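Local coordinates for protein tail component (Lactobacillus phage J-1, PDB 5LY8) that probably recognises saccharides on the Lactobacillus host surface through this second carbohydrate binding module of the phage's evolved distal tail protein, at residues 121-126 / 202-207. Numbering follows the deposited sequence.
Sequences KIVASL and SSVPID
A classic beta bulge in strand 121-130, where Val123 and Ala124 both face Leu116 of the neighbouring strand 110-118, lies where the chain turns a corner, and the Val123 CB points toward segment 202-207. Both methyls of Val123 take part. Val123 CG1 lies 3.8 Å from Ile206 CG2 and 4.0 Å from Val204 CG1. Val123 CG2 comes within 3.7 Å of Pro205 O, a van der Waals approach of a methyl to a backbone carbonyl; no hydrogen bond links the two segments. With CG1 anti to the backbone N (chi1 171°), the valine spreads its two methyls across the extended run Val204-Ile206, CG1 reaching the two side chains and CG2 the Pro205 carbonyl. The side chains of Val123 and Ile206 meet at roughly a right angle, and Ile206 CG2 also approaches Val123 CB at 3.9 Å, whereas Val123 and Val204 run past one another in opposing directions. In the concanavalin-like arrangement of this module, the contact joins the bulged strand of the mixed sheet to the connection between strands 191-197 and 208-216. Ile206 also rests on Phe231 and Trp233 of strand 223-238, in the six-stranded sheet, while Val123 also touches Phe201 and Tyr118. Close by, Asp207 OD2 accepts a hydrogen bond from Gln119 N, tying the end of the loop to the turn that precedes Lys121.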
loop_
_atom_site.group_PDB
_atom_site.type_symbol
_atom_site.label_atom_id
_atom_site.label_comp_id
_atom_site.label_asym_id
_atom_site.label_seq_id
_atom_site.Cartn_x
_atom_site.Cartn_y
_atom_site.Cartn_z
ATOM N N LYS A 121 -5.951 -0.065 13.490
ATOM C CA LYS A 121 -6.326 -1.288 12.791
ATOM C C LYS A 121 -6.393 -1.042 11.307
ATOM O O LYS A 121 -6.788 0.044 10.868
ATOM C CB LYS A 121 -7.694 -1.777 13.287
ATOM C CG LYS A 121 -7.645 -2.319 14.721
ATOM C CD LYS A 121 -8.950 -3.046 15.094
ATOM C CE LYS A 121 -8.981 -3.466 16.549
ATOM N NZ LYS A 121 -8.074 -4.616 16.791
ATOM N N ILE A 122 -6.049 -2.058 10.510
ATOM C CA ILE A 122 -6.242 -1.996 9.074
ATOM C C ILE A 122 -7.726 -1.843 8.741
ATOM O O ILE A 122 -8.575 -2.588 9.258
ATOM C CB ILE A 122 -5.726 -3.298 8.412
ATOM C CG1 ILE A 122 -4.221 -3.537 8.638
ATOM C CG2 ILE A 122 -6.085 -3.344 6.905
ATOM C CD1 ILE A 122 -3.301 -2.505 7.895
ATOM N N VAL A 123 -8.005 -0.891 7.838
ATOM C CA VAL A 123 -9.297 -0.743 7.208
ATOM C C VAL A 123 -9.172 -1.290 5.773
ATOM O O VAL A 123 -9.997 -2.099 5.356
ATOM C CB VAL A 123 -9.841 0.692 7.277
ATOM C CG1 VAL A 123 -11.104 0.858 6.417
ATOM C CG2 VAL A 123 -10.130 1.079 8.719
ATOM N N ALA A 124 -8.133 -0.874 5.033
ATOM C CA ALA A 124 -7.893 -1.408 3.686
ATOM C C ALA A 124 -6.409 -1.604 3.486
ATOM O O ALA A 124 -5.611 -0.776 3.933
ATOM C CB ALA A 124 -8.448 -0.453 2.613
ATOM N N SER A 125 -6.031 -2.691 2.787
ATOM C CA SER A 125 -4.633 -2.988 2.510
ATOM C C SER A 125 -4.461 -3.476 1.099
ATOM O O SER A 125 -5.047 -4.513 0.717
ATOM C CB SER A 125 -4.105 -4.045 3.480
ATOM O OG SER A 125 -2.772 -4.408 3.129
ATOM N N LEU A 126 -3.678 -2.709 0.315
ATOM C CA LEU A 126 -3.315 -3.078 -1.051
ATOM C C LEU A 126 -1.914 -3.697 -0.998
ATOM O O LEU A 126 -1.002 -3.056 -0.476
ATOM C CB LEU A 126 -3.326 -1.830 -1.940
ATOM C CG LEU A 126 -3.107 -2.037 -3.441
ATOM C CD1 LEU A 126 -3.585 -0.807 -4.208
ATOM C CD2 LEU A 126 -1.629 -2.324 -3.799
ATOM N N SER A 202 -19.379 2.607 3.833
ATOM C CA SER A 202 -19.583 4.051 3.799
ATOM C C SER A 202 -19.671 4.668 5.204
ATOM O O SER A 202 -19.627 5.890 5.300
ATOM C CB SER A 202 -20.840 4.397 3.005
ATOM O OG SER A 202 -21.984 3.750 3.535
ATOM N N SER A 203 -19.825 3.865 6.279
ATOM C CA SER A 203 -19.872 4.359 7.658
ATOM C C SER A 203 -18.558 4.130 8.419
ATOM O O SER A 203 -18.468 4.515 9.594
ATOM C CB SER A 203 -21.021 3.706 8.418
ATOM O OG SER A 203 -22.254 4.107 7.837
ATOM N N VAL A 204 -17.577 3.500 7.780
ATOM C CA VAL A 204 -16.325 3.133 8.433
ATOM C C VAL A 204 -15.280 4.234 8.231
ATOM O O VAL A 204 -14.993 4.594 7.089
ATOM C CB VAL A 204 -15.818 1.764 7.907
ATOM C CG1 VAL A 204 -14.452 1.414 8.518
ATOM C CG2 VAL A 204 -16.845 0.662 8.193
ATOM N N PRO A 205 -14.723 4.787 9.323
ATOM C CA PRO A 205 -13.760 5.881 9.176
ATOM C C PRO A 205 -12.336 5.430 8.952
ATOM O O PRO A 205 -11.987 4.256 9.170
ATOM C CB PRO A 205 -13.870 6.623 10.510
ATOM C CG PRO A 205 -14.392 5.612 11.477
ATOM C CD PRO A 205 -15.068 4.536 10.739
ATOM N N ILE A 206 -11.497 6.383 8.569
ATOM C CA ILE A 206 -10.056 6.210 8.485
ATOM C C ILE A 206 -9.366 7.396 9.156
ATOM O O ILE A 206 -9.907 8.515 9.173
ATOM C CB ILE A 206 -9.482 5.907 7.078
ATOM C CG1 ILE A 206 -9.843 7.000 6.118
ATOM C CG2 ILE A 206 -9.879 4.485 6.559
ATOM C CD1 ILE A 206 -8.985 6.979 4.897
ATOM N N ASP A 207 -8.152 7.170 9.685
ATOM C CA ASP A 207 -7.393 8.234 10.334
ATOM C C ASP A 207 -5.887 8.120 10.102
ATOM O O ASP A 207 -5.131 8.879 10.701
ATOM C CB ASP A 207 -7.687 8.303 11.856
ATOM C CG ASP A 207 -7.185 7.079 12.624
ATOM O OD1 ASP A 207 -6.436 6.292 12.050
ATOM O OD2 ASP A 207 -7.535 6.930 13.819
#